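Local coordinates for substrate binding periplasmic protein (Ralstonia solanacearum, PDB 3LOP) that probably captures leucine or related amino acids in the periplasm, as substrate-binding proteins of bacterial transport systems do, at residues A24-L36 against S283-A297. Residues are numbered along the deposited sequence; the frame is centred on the assembly and turned at random.
With LEU (leucine), chain B; EDO (1,2-ethanediol), chain C.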
ATOM      1  N   ALA A  24      -4.562   9.263   3.480  1.00  4.54           N
ATOM      2  CA  ALA A  24      -5.284   8.107   4.009  1.00  4.06           C
ATOM      3  C   ALA A  24      -4.410   7.259   4.929  1.00  3.22           C
ATOM      4  O   ALA A  24      -4.857   6.826   5.993  1.00  3.75           O
ATOM      5  CB  ALA A  24      -5.816   7.255   2.867  1.00  3.44           C
ATOM      6  N   LEU A  25      -3.170   7.013   4.519  1.00  2.72           N
ATOM      7  CA  LEU A  25      -2.258   6.226   5.341  1.00  2.66           C
ATOM      8  C   LEU A  25      -1.994   6.953   6.657  1.00  2.92           C
ATOM      9  O   LEU A  25      -1.981   6.340   7.724  1.00  4.64           O
ATOM     10  CB  LEU A  25      -0.946   5.985   4.592  1.00  4.17           C
ATOM     11  CG  LEU A  25      -1.075   5.001   3.426  1.00  3.67           C
ATOM     12  CD1 LEU A  25       0.084   5.178   2.474  1.00  4.21           C
ATOM     13  CD2 LEU A  25      -1.124   3.573   3.955  1.00  4.43           C
ATOM     14  N   ASN A  26      -1.789   8.265   6.582  1.00  3.61           N
ATOM     15  CA  ASN A  26      -1.552   9.043   7.788  1.00  3.53           C
ATOM     16  C   ASN A  26      -2.799   9.053   8.671  1.00  4.27           C
ATOM     17  O   ASN A  26      -2.707   8.913   9.889  1.00  4.09           O
ATOM     18  CB  ASN A  26      -1.173  10.479   7.438  1.00  4.51           C
ATOM     19  CG  ASN A  26      -1.106  11.370   8.661  1.00  4.23           C
ATOM     20  OD1 ASN A  26      -0.227  11.217   9.513  1.00  7.63           O
ATOM     21  ND2 ASN A  26      -2.047  12.297   8.765  1.00  5.86           N
ATOM     22  N   ALA A  27      -3.966   9.217   8.056  1.00  3.66           N
ATOM     23  CA  ALA A  27      -5.213   9.243   8.812  1.00  3.35           C
ATOM     24  C   ALA A  27      -5.434   7.934   9.563  1.00  3.67           C
ATOM     25  O   ALA A  27      -5.876   7.936  10.710  1.00  3.84           O
ATOM     26  CB  ALA A  27      -6.385   9.513   7.882  1.00  3.02           C
ATOM     27  N   GLY A  28      -5.138   6.816   8.911  1.00  3.15           N
ATOM     28  CA  GLY A  28      -5.319   5.532   9.559  1.00  2.70           C
ATOM     29  C   GLY A  28      -4.366   5.314  10.718  1.00  3.31           C
ATOM     30  O   GLY A  28      -4.756   4.802  11.766  1.00  2.76           O
ATOM     31  N   ALA A  29      -3.109   5.702  10.535  1.00  4.02           N
ATOM     32  CA  ALA A  29      -2.118   5.535  11.590  1.00  3.21           C
ATOM     33  C   ALA A  29      -2.426   6.471  12.756  1.00  4.17           C
ATOM     34  O   ALA A  29      -2.365   6.072  13.921  1.00  4.85           O
ATOM     35  CB  ALA A  29      -0.718   5.812  11.043  1.00  3.51           C
ATOM     36  N   ARG A  30      -2.760   7.717  12.437  1.00  3.87           N
ATOM     37  CA  ARG A  30      -3.079   8.703  13.460  1.00  4.72           C
ATOM     38  C   ARG A  30      -4.306   8.237  14.237  1.00  3.99           C
ATOM     39  O   ARG A  30      -4.364   8.365  15.461  1.00  5.63           O
ATOM     40  CB  ARG A  30      -3.345  10.066  12.815  1.00  6.68           C
ATOM     41  CG  ARG A  30      -3.633  11.180  13.814  1.00 11.12           C
ATOM     42  CD  ARG A  30      -3.771  12.521  13.108  1.00 16.20           C
ATOM     43  NE  ARG A  30      -3.995  13.622  14.042  1.00 23.84           N
ATOM     44  CZ  ARG A  30      -5.121  13.814  14.724  1.00 25.88           C
ATOM     45  NH1 ARG A  30      -6.139  12.976  14.580  1.00 29.32           N
ATOM     46  NH2 ARG A  30      -5.231  14.849  15.548  1.00 27.53           N
ATOM     47  N   LEU A  31      -5.283   7.688  13.523  1.00  3.00           N
ATOM     48  CA  LEU A  31      -6.490   7.204  14.175  1.00  3.46           C
ATOM     49  C   LEU A  31      -6.145   6.101  15.165  1.00  3.43           C
ATOM     50  O   LEU A  31      -6.607   6.113  16.309  1.00  3.53           O
ATOM     51  CB  LEU A  31      -7.489   6.667  13.145  1.00  3.13           C
ATOM     52  CG  LEU A  31      -8.746   6.022  13.745  1.00  4.74           C
ATOM     53  CD1 LEU A  31      -9.531   7.048  14.548  1.00  4.93           C
ATOM     54  CD2 LEU A  31      -9.607   5.446  12.629  1.00  5.03           C
ATOM     55  N   TYR A  32      -5.332   5.140  14.734  1.00  2.53           N
ATOM     56  CA  TYR A  32      -4.985   4.060  15.641  1.00  2.70           C
ATOM     57  C   TYR A  32      -4.261   4.563  16.884  1.00  3.37           C
ATOM     58  O   TYR A  32      -4.585   4.161  18.001  1.00  3.32           O
ATOM     59  CB  TYR A  32      -4.120   2.994  14.966  1.00  2.94           C
ATOM     60  CG  TYR A  32      -3.892   1.847  15.919  1.00  4.18           C
ATOM     61  CD1 TYR A  32      -4.926   0.952  16.206  1.00  5.16           C
ATOM     62  CD2 TYR A  32      -2.710   1.747  16.650  1.00  4.51           C
ATOM     63  CE1 TYR A  32      -4.795  -0.002  17.208  1.00  4.18           C
ATOM     64  CE2 TYR A  32      -2.568   0.797  17.656  1.00  6.33           C
ATOM     65  CZ  TYR A  32      -3.616  -0.068  17.932  1.00  5.94           C
ATOM     66  OH  TYR A  32      -3.500  -0.975  18.961  1.00  7.30           O
ATOM     67  N   PHE A  33      -3.280   5.438  16.703  1.00  3.57           N
ATOM     68  CA  PHE A  33      -2.547   5.938  17.855  1.00  3.40           C
ATOM     69  C   PHE A  33      -3.406   6.804  18.772  1.00  4.32           C
ATOM     70  O   PHE A  33      -3.256   6.742  19.988  1.00  4.42           O
ATOM     71  CB  PHE A  33      -1.283   6.679  17.406  1.00  3.70           C
ATOM     72  CG  PHE A  33      -0.223   5.768  16.840  1.00  5.38           C
ATOM     73  CD1 PHE A  33       0.116   4.588  17.495  1.00  7.13           C
ATOM     74  CD2 PHE A  33       0.433   6.087  15.657  1.00  5.16           C
ATOM     75  CE1 PHE A  33       1.091   3.736  16.978  1.00  7.58           C
ATOM     76  CE2 PHE A  33       1.411   5.239  15.133  1.00  5.37           C
ATOM     77  CZ  PHE A  33       1.737   4.065  15.794  1.00  5.35           C
ATOM     78  N   ASP A  34      -4.312   7.600  18.208  1.00  4.38           N
ATOM     79  CA  ASP A  34      -5.189   8.417  19.049  1.00  4.73           C
ATOM     80  C   ASP A  34      -6.079   7.479  19.864  1.00  4.40           C
ATOM     81  O   ASP A  34      -6.335   7.715  21.038  1.00  5.23           O
ATOM     82  CB  ASP A  34      -6.077   9.340  18.204  1.00  6.77           C
ATOM     83  CG  ASP A  34      -5.323  10.531  17.643  1.00  7.98           C
ATOM     84  OD1 ASP A  34      -4.256  10.880  18.190  1.00 10.04           O
ATOM     85  OD2 ASP A  34      -5.812  11.136  16.662  1.00  9.18           O
ATOM     86  N   TRP A  35      -6.542   6.414  19.218  1.00  4.06           N
ATOM     87  CA  TRP A  35      -7.395   5.398  19.840  1.00  3.27           C
ATOM     88  C   TRP A  35      -6.618   4.700  20.958  1.00  3.95           C
ATOM     89  O   TRP A  35      -7.126   4.524  22.073  1.00  4.12           O
ATOM     90  CB  TRP A  35      -7.826   4.420  18.741  1.00  3.80           C
ATOM     91  CG  TRP A  35      -8.418   3.092  19.145  1.00  4.60           C
ATOM     92  CD1 TRP A  35      -7.953   1.863  18.773  1.00  5.69           C
ATOM     93  CD2 TRP A  35      -9.659   2.853  19.833  1.00  5.37           C
ATOM     94  NE1 TRP A  35      -8.822   0.879  19.168  1.00  5.11           N
ATOM     95  CE2 TRP A  35      -9.879   1.456  19.823  1.00  4.62           C
ATOM     96  CE3 TRP A  35     -10.607   3.681  20.454  1.00  4.61           C
ATOM     97  CZ2 TRP A  35     -11.006   0.865  20.405  1.00  5.58           C
ATOM     98  CZ3 TRP A  35     -11.731   3.089  21.033  1.00  4.96           C
ATOM     99  CH2 TRP A  35     -11.918   1.696  21.003  1.00  4.57           C
ATOM    100  N   LEU A  36      -5.377   4.326  20.665  1.00  3.20           N
ATOM    101  CA  LEU A  36      -4.522   3.668  21.644  1.00  4.89           C
ATOM    102  C   LEU A  36      -4.316   4.593  22.842  1.00  4.90           C
ATOM    103  O   LEU A  36      -4.378   4.159  23.996  1.00  5.45           O
ATOM    104  CB  LEU A  36      -3.172   3.326  21.009  1.00  6.43           C
ATOM    105  CG  LEU A  36      -2.137   2.627  21.891  1.00  8.54           C
ATOM    106  CD1 LEU A  36      -2.664   1.268  22.326  1.00  9.89           C
ATOM    107  CD2 LEU A  36      -0.836   2.475  21.118  1.00 11.52           C
ATOM    108  N   SER A 283     -11.281   3.409   4.381  1.00  6.65           N
ATOM    109  CA  SER A 283     -10.815   3.086   3.036  1.00  5.28           C
ATOM    110  C   SER A 283      -9.715   2.048   3.138  1.00  5.16           C
ATOM    111  O   SER A 283      -9.178   1.812   4.218  1.00  4.78           O
ATOM    112  CB  SER A 283     -10.251   4.327   2.342  1.00  5.96           C
ATOM    113  OG  SER A 283      -9.024   4.723   2.938  1.00  5.98           O
ATOM    114  N   PHE A 284      -9.372   1.438   2.010  1.00  4.87           N
ATOM    115  CA  PHE A 284      -8.319   0.436   2.008  1.00  4.57           C
ATOM    116  C   PHE A 284      -6.993   0.994   2.522  1.00  4.51           C
ATOM    117  O   PHE A 284      -6.361   0.387   3.386  1.00  4.79           O
ATOM    118  CB  PHE A 284      -8.133  -0.143   0.601  1.00  5.28           C
ATOM    119  CG  PHE A 284      -8.935  -1.392   0.348  1.00  6.61           C
ATOM    120  CD1 PHE A 284      -8.540  -2.613   0.894  1.00  8.64           C
ATOM    121  CD2 PHE A 284     -10.092  -1.347  -0.424  1.00  8.87           C
ATOM    122  CE1 PHE A 284      -9.287  -3.773   0.673  1.00  8.65           C
ATOM    123  CE2 PHE A 284     -10.848  -2.500  -0.652  1.00  7.11           C
ATOM    124  CZ  PHE A 284     -10.443  -3.714  -0.101  1.00  7.73           C
ATOM    125  N   ARG A 285      -6.571   2.150   2.015  1.00  3.58           N
ATOM    126  CA  ARG A 285      -5.301   2.712   2.457  1.00  4.01           C
ATOM    127  C   ARG A 285      -5.341   3.181   3.912  1.00  2.92           C
ATOM    128  O   ARG A 285      -4.325   3.137   4.601  1.00  3.22           O
ATOM    129  CB  ARG A 285      -4.850   3.854   1.534  1.00  4.32           C
ATOM    130  CG  ARG A 285      -4.758   3.485   0.041  1.00  5.60           C
ATOM    131  CD  ARG A 285      -4.221   2.072  -0.217  1.00  4.96           C
ATOM    132  NE  ARG A 285      -2.813   1.875   0.135  1.00  6.53           N
ATOM    133  CZ  ARG A 285      -1.776   2.242  -0.618  1.00  5.71           C
ATOM    134  NH1 ARG A 285      -1.964   2.846  -1.787  1.00  5.67           N
ATOM    135  NH2 ARG A 285      -0.540   1.971  -0.212  1.00  6.29           N
ATOM    136  N   ALA A 286      -6.503   3.617   4.393  1.00  2.89           N
ATOM    137  CA  ALA A 286      -6.595   4.050   5.785  1.00  3.36           C
ATOM    138  C   ALA A 286      -6.462   2.817   6.677  1.00  3.50           C
ATOM    139  O   ALA A 286      -5.850   2.865   7.747  1.00  2.26           O
ATOM    140  CB  ALA A 286      -7.927   4.752   6.038  1.00  3.31           C
ATOM    141  N   VAL A 287      -7.041   1.704   6.234  1.00  3.44           N
ATOM    142  CA  VAL A 287      -6.944   0.464   6.994  1.00  3.20           C
ATOM    143  C   VAL A 287      -5.488   0.006   7.017  1.00  3.86           C
ATOM    144  O   VAL A 287      -5.010  -0.500   8.031  1.00  3.05           O
ATOM    145  CB  VAL A 287      -7.847  -0.632   6.385  1.00  2.81           C
ATOM    146  CG1 VAL A 287      -7.517  -2.001   6.984  1.00  4.08           C
ATOM    147  CG2 VAL A 287      -9.306  -0.289   6.662  1.00  3.70           C
ATOM    148  N   GLU A 288      -4.781   0.197   5.903  1.00  3.32           N
ATOM    149  CA  GLU A 288      -3.375  -0.183   5.819  1.00  3.61           C
ATOM    150  C   GLU A 288      -2.568   0.593   6.865  1.00  2.14           C
ATOM    151  O   GLU A 288      -1.698   0.036   7.529  1.00  3.85           O
ATOM    152  CB  GLU A 288      -2.829   0.107   4.414  1.00  3.68           C
ATOM    153  CG  GLU A 288      -1.442  -0.465   4.159  1.00  5.91           C
ATOM    154  CD  GLU A 288      -0.946  -0.211   2.743  1.00  7.76           C
ATOM    155  OE1 GLU A 288      -1.787   0.001   1.842  1.00 10.50           O
ATOM    156  OE2 GLU A 288       0.284  -0.238   2.529  1.00  7.39           O
ATOM    157  N   GLY A 289      -2.869   1.880   7.017  1.00  1.64           N
ATOM    158  CA  GLY A 289      -2.162   2.690   7.995  1.00  2.08           C
ATOM    159  C   GLY A 289      -2.498   2.274   9.418  1.00  2.63           C
ATOM    160  O   GLY A 289      -1.629   2.248  10.295  1.00  3.28           O
ATOM    161  N   PHE A 290      -3.772   1.967   9.642  1.00  2.70           N
ATOM    162  CA  PHE A 290      -4.282   1.527  10.940  1.00  2.82           C
ATOM    163  C   PHE A 290      -3.566   0.229  11.339  1.00  3.14           C
ATOM    164  O   PHE A 290      -3.063   0.093  12.461  1.00  3.97           O
ATOM    165  CB  PHE A 290      -5.793   1.288  10.804  1.00  3.02           C
ATOM    166  CG  PHE A 290      -6.526   1.095  12.108  1.00  3.00           C
ATOM    167  CD1 PHE A 290      -6.958   2.190  12.852  1.00  3.36           C
ATOM    168  CD2 PHE A 290      -6.840  -0.181  12.556  1.00  4.79           C
ATOM    169  CE1 PHE A 290      -7.702   2.010  14.026  1.00  3.36           C
ATOM    170  CE2 PHE A 290      -7.580  -0.372  13.728  1.00  4.17           C
ATOM    171  CZ  PHE A 290      -8.011   0.726  14.462  1.00  3.07           C
ATOM    172  N   VAL A 291      -3.515  -0.714  10.402  1.00  2.98           N
ATOM    173  CA  VAL A 291      -2.872  -2.007  10.631  1.00  2.80           C
ATOM    174  C   VAL A 291      -1.375  -1.872  10.896  1.00  2.43           C
ATOM    175  O   VAL A 291      -0.840  -2.505  11.807  1.00  2.64           O
ATOM    176  CB  VAL A 291      -3.111  -2.952   9.423  1.00  3.44           C
ATOM    177  CG1 VAL A 291      -2.213  -4.175   9.514  1.00  4.66           C
ATOM    178  CG2 VAL A 291      -4.571  -3.395   9.399  1.00  3.17           C
ATOM    179  N   ALA A 292      -0.695  -1.049  10.104  1.00  2.90           N
ATOM    180  CA  ALA A 292       0.738  -0.862  10.292  1.00  1.81           C
ATOM    181  C   ALA A 292       1.005  -0.283  11.676  1.00  2.96           C
ATOM    182  O   ALA A 292       1.910  -0.731  12.387  1.00  2.65           O
ATOM    183  CB  ALA A 292       1.294   0.060   9.218  1.00  3.43           C
ATOM    184  N   ALA A 293       0.205   0.707  12.061  1.00  2.38           N
ATOM    185  CA  ALA A 293       0.363   1.336  13.365  1.00  3.42           C
ATOM    186  C   ALA A 293       0.142   0.336  14.497  1.00  3.23           C
ATOM    187  O   ALA A 293       0.869   0.347  15.487  1.00  3.67           O
ATOM    188  CB  ALA A 293      -0.603   2.509  13.505  1.00  3.67           C
ATOM    189  N   LYS A 294      -0.855  -0.535  14.345  1.00  3.84           N
ATOM    190  CA  LYS A 294      -1.143  -1.522  15.380  1.00  3.67           C
ATOM    191  C   LYS A 294      -0.009  -2.539  15.506  1.00  4.23           C
ATOM    192  O   LYS A 294       0.346  -2.944  16.611  1.00  3.86           O
ATOM    193  CB  LYS A 294      -2.468  -2.237  15.093  1.00  4.91           C
ATOM    194  CG  LYS A 294      -2.918  -3.125  16.244  1.00  4.95           C
ATOM    195  CD  LYS A 294      -4.347  -3.606  16.070  1.00  6.00           C
ATOM    196  CE  LYS A 294      -4.789  -4.408  17.286  1.00  7.11           C
ATOM    197  NZ  LYS A 294      -6.197  -4.876  17.150  1.00  4.77           N
ATOM    198  N   VAL A 295       0.555  -2.955  14.375  1.00  3.51           N
ATOM    199  CA  VAL A 295       1.664  -3.904  14.394  1.00  3.40           C
ATOM    200  C   VAL A 295       2.855  -3.271  15.117  1.00  3.43           C
ATOM    201  O   VAL A 295       3.505  -3.907  15.947  1.00  3.51           O
ATOM    202  CB  VAL A 295       2.083  -4.298  12.961  1.00  3.30           C
ATOM    203  CG1 VAL A 295       3.419  -5.028  12.981  1.00  3.57           C
ATOM    204  CG2 VAL A 295       1.017  -5.189  12.344  1.00  4.54           C
ATOM    205  N   LEU A 296       3.139  -2.011  14.795  1.00  2.55           N
ATOM    206  CA  LEU A 296       4.242  -1.307  15.434  1.00  2.16           C
ATOM    207  C   LEU A 296       3.969  -1.144  16.927  1.00  4.21           C
ATOM    208  O   LEU A 296       4.865  -1.316  17.749  1.00  3.16           O
ATOM    209  CB  LEU A 296       4.442   0.067  14.783  1.00  3.86           C
ATOM    210  CG  LEU A 296       5.484   0.988  15.426  1.00  3.02           C
ATOM    211  CD1 LEU A 296       6.847   0.298  15.495  1.00  4.49           C
ATOM    212  CD2 LEU A 296       5.575   2.273  14.612  1.00  4.49           C
ATOM    213  N   ALA A 297       2.727  -0.821  17.276  1.00  4.17           N
ATOM    214  CA  ALA A 297       2.361  -0.640  18.675  1.00  4.54           C
ATOM    215  C   ALA A 297       2.615  -1.903  19.497  1.00  5.07           C
ATOM    216  O   ALA A 297       3.066  -1.819  20.637  1.00  3.85           O
ATOM    217  CB  ALA A 297       0.894  -0.227  18.786  1.00  4.86           C
TER
HETATM  218  N   LEU B 400       3.510   3.106  -2.648  1.00  4.82           N
HETATM  219  CA  LEU B 400       2.814   3.608  -3.865  1.00  7.09           C
HETATM  220  C   LEU B 400       1.324   3.716  -3.606  1.00  7.25           C
HETATM  221  O   LEU B 400       0.667   4.475  -4.345  1.00  7.88           O
HETATM  222  CB  LEU B 400       3.064   2.651  -5.017  1.00  3.61           C
HETATM  223  CG  LEU B 400       4.564   2.378  -5.032  1.00  7.47           C
HETATM  224  CD1 LEU B 400       4.831   0.975  -5.348  1.00  1.00           C
HETATM  225  CD2 LEU B 400       5.232   3.279  -5.991  1.00  1.00           C
HETATM  226  OXT LEU B 400       0.839   3.037  -2.672  1.00  8.31           O
HETATM  227  C1  EDO C 401      -1.042  10.149  17.997  1.00 12.55           C
HETATM  228  O1  EDO C 401      -1.603  10.363  16.700  1.00 11.87           O
HETATM  229  C2  EDO C 401      -0.689  11.489  18.629  1.00 11.95           C
HETATM  230  O2  EDO C 401       0.402  12.071  17.920  1.00 10.28           O
HETATM  231  O   HOH W   1      -1.228  -2.884  19.208  1.00 27.63           O
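Gly28 and Gly289 let helices 24-36 and 284-297 pack backbone against backbone: the axes approach to 6.4 Å and cross at -43°, both running the same way. No conventional hydrogen bond joins them, but CA-H...O contacts do, among them Ala286 CA to Ala24 O and, at 3.3 Å, Gly28 CA to Ala286 O; with no side chain on either glycine, the Gly28 and Gly289 backbones lie directly against each other. Toward the C-terminal ends the helices diverge and Tyr32 enters as a knob among Phe290, Ala293, Lys294 and Ala297. Its CG lies anti to the backbone N (chi1 -175°), which brings the CD1 edge over the face of Phe290 in a T-shaped pair, CD1 lying 3.6 Å from Phe290 CZ. Lys294 CB sits over one face of the tyrosine ring, while the extended lysine chain carries NZ on to a salt bridge with Glu267. A water links Tyr32 OH to Lys294 O. Ala293 CB lies over the Phe33 ring, 3.6 Å from CZ. In this periplasmic binding protein fold, the pair packs beside the parallel sheet containing strands 6-12 and 74-78, where Phe33 and Leu296 both touch Leu78. The N-terminal end of helix 284-297, capped by Ser283 OG accepting from Ala286 N, reaches the leucine pocket. There Arg285, bent at chi2 and chi3, grips ligand OXT through NH1 (2.9 Å) and NH2 (3.0 Å), while its NE donates to Glu288 OE1 at 2.7 Å in a salt bridge that helps fix the guanidinium. Leu25 CD1 lies over one guanidinium face, and its CD2 approaches Arg285 O to 3.3 Å.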